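PDB 6FCG: glycoside hydrolase, GH17 family, which probably hydrolyses internal beta-1,3-glucosidic bonds of laminarin as an endo-laminarinase of a marine bacterium. Local coordinates for residues L78-V91 with A111-I123. Numbering follows the deposited sequence.
Sequences LHAMNIRILRTYNV and ANFEMYMMVGAWI
His79 turns its ring away from its own backbone N (chi1 -179°) and Phe113 does likewise, and the imidazole and the phenyl ring overlap as an offset stack, planes at 28°. The centroids are 4.4 Å apart, with Phe113 CD1 over the centre of the imidazole. Arg84 reaches the opposite face of the imidazole because its chain bends at chi2, laying the guanidinium over His79 CE1. There NH1 donates to two carbonyls: His79 O, met on a lone pair at 2.9 Å, and Ile83 O, approached from above the carbonyl plane. Glu114 OE1 sits at the guanidinium edge, 4.0 Å from Arg84 NE, a long salt bridge, while its OE2 accepts from Tyr116 OH. A methionine in place of Arg84 would probably leave Glu114 without its charged mate and strip His79 O and Ile83 O of a shared donor.

Beyond this cluster the backbones pair in parallel, the strand axes 14° apart: hydrogen bonds from Tyr116 N to Arg84 O, Leu86 N to Tyr116 O (2.8 Å) and Met118 N to Leu86 O (2.7 Å) alternate between the two strands. Met118, extended, runs beside Arg87, its SD 3.5 Å from Arg87 CG; Arg87 NH1 forms a salt bridge with Glu305, and NH2 hydrogen-bonds Asn168. On the other face Leu86 CD1 meets Met117 CE at 3.8 Å, and Met117 packs on Ile99 and Leu100 of helix 95-109. Strand 83-87, that helix and strand 116-121 form a beta-alpha-beta unit, consistent with the TIM barrel of family GH17.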
loop_
_atom_site.group_PDB
_atom_site.type_symbol
_atom_site.label_atom_id
_atom_site.label_comp_id
_atom_site.label_asym_id
_atom_site.label_seq_id
_atom_site.Cartn_x
_atom_site.Cartn_y
_atom_site.Cartn_z
ATOM N N LEU A 78 -5.162 42.241 -18.231
ATOM C CA LEU A 78 -4.368 41.571 -19.246
ATOM C C LEU A 78 -3.661 42.569 -20.117
ATOM O O LEU A 78 -2.516 42.344 -20.537
ATOM C CB LEU A 78 -5.248 40.644 -20.101
ATOM C CG LEU A 78 -5.893 39.462 -19.376
ATOM C CD1 LEU A 78 -6.664 38.620 -20.371
ATOM C CD2 LEU A 78 -4.855 38.618 -18.661
ATOM N N HIS A 79 -4.367 43.635 -20.475
ATOM C CA HIS A 79 -3.809 44.665 -21.348
ATOM C C HIS A 79 -2.617 45.351 -20.696
ATOM O O HIS A 79 -1.609 45.619 -21.365
ATOM C CB HIS A 79 -4.881 45.695 -21.712
ATOM C CG HIS A 79 -4.384 46.770 -22.615
ATOM N ND1 HIS A 79 -4.412 46.650 -23.989
ATOM C CD2 HIS A 79 -3.776 47.947 -22.344
ATOM C CE1 HIS A 79 -3.870 47.728 -24.527
ATOM N NE2 HIS A 79 -3.468 48.520 -23.548
ATOM N N ALA A 80 -2.714 45.593 -19.395
ATOM C CA ALA A 80 -1.621 46.173 -18.616
ATOM C C ALA A 80 -0.355 45.325 -18.664
ATOM O O ALA A 80 0.740 45.862 -18.669
ATOM C CB ALA A 80 -2.062 46.379 -17.173
ATOM N N MET A 81 -0.531 44.004 -18.723
ATOM C CA MET A 81 0.532 42.998 -18.871
ATOM C C MET A 81 1.107 42.799 -20.270
ATOM O O MET A 81 1.930 41.918 -20.443
ATOM C CB MET A 81 -0.055 41.635 -18.551
ATOM C CG MET A 81 0.139 41.100 -17.175
ATOM S SD MET A 81 -0.615 39.454 -17.160
ATOM C CE MET A 81 0.653 38.551 -18.081
ATOM N N ASN A 82 0.673 43.565 -21.262
ATOM C CA ASN A 82 1.062 43.364 -22.684
ATOM C C ASN A 82 0.421 42.195 -23.405
ATOM O O ASN A 82 0.875 41.820 -24.483
ATOM C CB ASN A 82 2.572 43.286 -22.898
ATOM C CG ASN A 82 3.246 44.578 -22.602
ATOM O OD1 ASN A 82 2.961 45.581 -23.245
ATOM N ND2 ASN A 82 4.145 44.576 -21.624
ATOM N N ILE A 83 -0.651 41.641 -22.856
ATOM C CA ILE A 83 -1.420 40.644 -23.606
ATOM C C ILE A 83 -2.217 41.424 -24.644
ATOM O O ILE A 83 -2.890 42.401 -24.303
ATOM C CB ILE A 83 -2.391 39.841 -22.702
ATOM C CG1 ILE A 83 -1.677 39.182 -21.500
ATOM C CG2 ILE A 83 -3.179 38.836 -23.511
ATOM C CD1 ILE A 83 -0.760 38.038 -21.793
ATOM N N ARG A 84 -2.151 40.991 -25.898
ATOM C CA ARG A 84 -2.929 41.607 -26.982
ATOM C C ARG A 84 -3.839 40.680 -27.747
ATOM O O ARG A 84 -4.617 41.132 -28.589
ATOM C CB ARG A 84 -1.978 42.293 -27.976
ATOM C CG ARG A 84 -1.156 43.450 -27.406
ATOM C CD ARG A 84 -2.049 44.630 -27.016
ATOM N NE ARG A 84 -1.289 45.716 -26.412
ATOM C CZ ARG A 84 -1.087 45.894 -25.110
ATOM N NH1 ARG A 84 -1.589 45.061 -24.193
ATOM N NH2 ARG A 84 -0.364 46.936 -24.720
ATOM N N ILE A 85 -3.739 39.379 -27.522
ATOM C CA ILE A 85 -4.685 38.460 -28.161
ATOM C C ILE A 85 -5.088 37.369 -27.192
ATOM O O ILE A 85 -4.259 36.839 -26.448
ATOM C CB ILE A 85 -4.158 37.921 -29.519
ATOM C CG1 ILE A 85 -5.164 36.975 -30.131
ATOM C CG2 ILE A 85 -2.798 37.244 -29.366
ATOM C CD1 ILE A 85 -4.965 36.775 -31.612
ATOM N N LEU A 86 -6.386 37.091 -27.142
ATOM C CA LEU A 86 -6.861 36.009 -26.308
ATOM C C LEU A 86 -7.629 34.962 -27.087
ATOM O O LEU A 86 -8.021 35.168 -28.224
ATOM C CB LEU A 86 -7.545 36.496 -25.020
ATOM C CG LEU A 86 -8.540 37.595 -25.120
ATOM C CD1 LEU A 86 -9.926 37.044 -25.337
ATOM C CD2 LEU A 86 -8.582 38.397 -23.849
ATOM N N ARG A 87 -7.765 33.810 -26.441
ATOM C CA ARG A 87 -8.385 32.621 -26.970
ATOM C C ARG A 87 -9.568 32.192 -26.137
ATOM O O ARG A 87 -9.547 32.260 -24.912
ATOM C CB ARG A 87 -7.383 31.503 -26.861
ATOM C CG ARG A 87 -7.691 30.375 -27.763
ATOM C CD ARG A 87 -6.854 29.160 -27.465
ATOM N NE ARG A 87 -7.624 28.054 -27.991
ATOM C CZ ARG A 87 -7.503 26.790 -27.637
ATOM N NH1 ARG A 87 -6.560 26.396 -26.774
ATOM N NH2 ARG A 87 -8.346 25.915 -28.184
ATOM N N THR A 88 -10.546 31.643 -26.814
ATOM C CA THR A 88 -11.848 31.311 -26.261
ATOM C C THR A 88 -12.278 29.928 -26.767
ATOM O O THR A 88 -11.711 29.424 -27.764
ATOM C CB THR A 88 -12.803 32.459 -26.664
ATOM O OG1 THR A 88 -13.153 33.208 -25.486
ATOM C CG2 THR A 88 -14.047 31.974 -27.415
ATOM N N TYR A 89 -13.239 29.293 -26.100
ATOM C CA TYR A 89 -13.473 27.833 -26.339
ATOM C C TYR A 89 -14.809 27.431 -26.979
ATOM O O TYR A 89 -14.859 26.484 -27.774
ATOM C CB TYR A 89 -13.233 27.045 -25.045
ATOM C CG TYR A 89 -11.773 27.016 -24.695
ATOM C CD1 TYR A 89 -11.200 28.053 -23.970
ATOM C CD2 TYR A 89 -10.949 25.972 -25.124
ATOM C CE1 TYR A 89 -9.837 28.064 -23.695
ATOM C CE2 TYR A 89 -9.596 25.957 -24.828
ATOM C CZ TYR A 89 -9.036 27.005 -24.118
ATOM O OH TYR A 89 -7.701 27.005 -23.805
ATOM N N ASN A 90 -15.873 28.139 -26.623
ATOM C CA ASN A 90 -17.132 27.947 -27.288
ATOM C C ASN A 90 -17.874 29.255 -27.475
ATOM O O ASN A 90 -17.532 30.271 -26.879
ATOM C CB ASN A 90 -18.005 26.966 -26.533
ATOM C CG ASN A 90 -18.428 27.481 -25.189
ATOM O OD1 ASN A 90 -17.697 27.315 -24.225
ATOM N ND2 ASN A 90 -19.580 28.089 -25.095
ATOM N N VAL A 91 -18.845 29.186 -28.368
ATOM C CA VAL A 91 -19.795 30.258 -28.652
ATOM C C VAL A 91 -21.253 29.842 -28.403
ATOM O O VAL A 91 -22.196 30.431 -28.916
ATOM C CB VAL A 91 -19.604 30.887 -30.038
ATOM C CG1 VAL A 91 -18.231 31.493 -30.186
ATOM C CG2 VAL A 91 -19.822 29.937 -31.239
ATOM N N ALA A 111 -9.146 55.044 -27.241
ATOM C CA ALA A 111 -8.783 54.789 -28.607
ATOM C C ALA A 111 -7.476 53.984 -28.767
ATOM O O ALA A 111 -7.264 53.379 -29.807
ATOM C CB ALA A 111 -8.724 56.102 -29.364
ATOM N N ASN A 112 -6.608 53.969 -27.762
ATOM C CA ASN A 112 -5.381 53.115 -27.788
ATOM C C ASN A 112 -5.520 51.704 -27.256
ATOM O O ASN A 112 -4.572 50.923 -27.365
ATOM C CB ASN A 112 -4.217 53.793 -27.053
ATOM C CG ASN A 112 -3.759 55.044 -27.747
ATOM O OD1 ASN A 112 -3.537 56.043 -27.079
ATOM N ND2 ASN A 112 -3.696 55.042 -29.079
ATOM N N PHE A 113 -6.668 51.380 -26.673
ATOM C CA PHE A 113 -6.906 50.025 -26.212
ATOM C C PHE A 113 -6.981 49.101 -27.413
ATOM O O PHE A 113 -7.655 49.410 -28.388
ATOM C CB PHE A 113 -8.184 49.908 -25.363
ATOM C CG PHE A 113 -8.296 48.594 -24.637
ATOM C CD1 PHE A 113 -7.691 48.414 -23.401
ATOM C CD2 PHE A 113 -8.963 47.518 -25.223
ATOM C CE1 PHE A 113 -7.776 47.196 -22.746
ATOM C CE2 PHE A 113 -9.050 46.303 -24.578
ATOM C CZ PHE A 113 -8.461 46.139 -23.336
ATOM N N GLU A 114 -6.325 47.951 -27.288
ATOM C CA GLU A 114 -6.127 47.007 -28.380
ATOM C C GLU A 114 -6.184 45.589 -27.769
ATOM O O GLU A 114 -5.432 45.276 -26.849
ATOM C CB GLU A 114 -4.772 47.302 -29.006
ATOM C CG GLU A 114 -4.504 46.703 -30.373
ATOM C CD GLU A 114 -3.054 46.899 -30.857
ATOM O OE1 GLU A 114 -2.127 47.174 -30.032
ATOM O OE2 GLU A 114 -2.826 46.784 -32.093
ATOM N N MET A 115 -7.167 44.785 -28.174
ATOM C CA MET A 115 -7.244 43.382 -27.767
ATOM C C MET A 115 -7.867 42.627 -28.913
ATOM O O MET A 115 -8.912 43.037 -29.414
ATOM C CB MET A 115 -8.088 43.187 -26.494
ATOM C CG MET A 115 -7.991 41.784 -25.892
ATOM S SD MET A 115 -6.367 41.381 -25.215
ATOM C CE MET A 115 -6.347 42.419 -23.760
ATOM N N TYR A 116 -7.243 41.527 -29.311
ATOM C CA TYR A 116 -7.754 40.666 -30.378
ATOM C C TYR A 116 -8.176 39.319 -29.852
ATOM O O TYR A 116 -7.836 38.943 -28.729
ATOM C CB TYR A 116 -6.691 40.491 -31.422
ATOM C CG TYR A 116 -6.248 41.815 -31.962
ATOM C CD1 TYR A 116 -7.056 42.539 -32.828
ATOM C CD2 TYR A 116 -5.042 42.369 -31.573
ATOM C CE1 TYR A 116 -6.659 43.764 -33.312
ATOM C CE2 TYR A 116 -4.628 43.595 -32.063
ATOM C CZ TYR A 116 -5.431 44.283 -32.940
ATOM O OH TYR A 116 -5.013 45.508 -33.395
ATOM N N MET A 117 -8.961 38.609 -30.647
ATOM C CA MET A 117 -9.538 37.333 -30.224
ATOM C C MET A 117 -9.420 36.208 -31.243
ATOM O O MET A 117 -9.675 36.398 -32.424
ATOM C CB MET A 117 -10.999 37.505 -29.860
ATOM C CG MET A 117 -11.607 36.264 -29.205
ATOM S SD MET A 117 -13.229 36.462 -28.379
ATOM C CE MET A 117 -12.978 37.969 -27.464
ATOM N N MET A 118 -9.010 35.036 -30.745
ATOM C CA MET A 118 -9.104 33.730 -31.425
ATOM C C MET A 118 -10.362 33.075 -30.900
ATOM O O MET A 118 -10.406 32.716 -29.736
ATOM C CB MET A 118 -7.879 32.896 -31.083
ATOM C CG MET A 118 -7.852 31.481 -31.653
ATOM S SD MET A 118 -6.419 30.542 -31.047
ATOM C CE MET A 118 -6.849 28.932 -31.675
ATOM N N VAL A 119 -11.411 32.980 -31.728
ATOM C CA VAL A 119 -12.716 32.472 -31.281
ATOM C C VAL A 119 -12.820 30.994 -31.542
ATOM O O VAL A 119 -12.652 30.536 -32.659
ATOM C CB VAL A 119 -13.885 33.164 -31.961
ATOM C CG1 VAL A 119 -15.200 32.477 -31.626
ATOM C CG2 VAL A 119 -13.964 34.600 -31.522
ATOM N N GLY A 120 -13.122 30.252 -30.486
ATOM C CA GLY A 120 -13.309 28.812 -30.544
ATOM C C GLY A 120 -14.749 28.449 -30.783
ATOM O O GLY A 120 -15.655 28.898 -30.070
ATOM N N ALA A 121 -14.945 27.658 -31.830
ATOM C CA ALA A 121 -16.221 27.024 -32.116
ATOM C C ALA A 121 -16.051 25.596 -31.618
ATOM O O ALA A 121 -15.150 24.879 -32.096
ATOM C CB ALA A 121 -16.501 27.044 -33.606
ATOM N N TRP A 122 -16.869 25.200 -30.648
ATOM C CA TRP A 122 -16.761 23.864 -30.086
ATOM C C TRP A 122 -17.427 22.831 -31.000
ATOM O O TRP A 122 -18.558 23.028 -31.451
ATOM C CB TRP A 122 -17.376 23.786 -28.703
ATOM C CG TRP A 122 -17.046 22.489 -28.032
ATOM C CD1 TRP A 122 -17.691 21.289 -28.197
ATOM C CD2 TRP A 122 -15.978 22.247 -27.128
ATOM N NE1 TRP A 122 -17.074 20.322 -27.445
ATOM C CE2 TRP A 122 -16.028 20.882 -26.771
ATOM C CE3 TRP A 122 -14.990 23.041 -26.577
ATOM C CZ2 TRP A 122 -15.121 20.305 -25.883
ATOM C CZ3 TRP A 122 -14.080 22.464 -25.694
ATOM C CH2 TRP A 122 -14.155 21.115 -25.347
ATOM N N ILE A 123 -16.722 21.718 -31.214
ATOM C CA ILE A 123 -17.177 20.619 -32.045
ATOM C C ILE A 123 -17.357 19.357 -31.210
ATOM O O ILE A 123 -16.452 18.946 -30.470
ATOM C CB ILE A 123 -16.133 20.362 -33.138
ATOM C CG1 ILE A 123 -16.028 21.581 -34.055
ATOM C CG2 ILE A 123 -16.461 19.121 -33.939
ATOM C CD1 ILE A 123 -17.260 21.899 -34.896
HETATM O O HOH W 1 -13.114 25.192 -29.661
#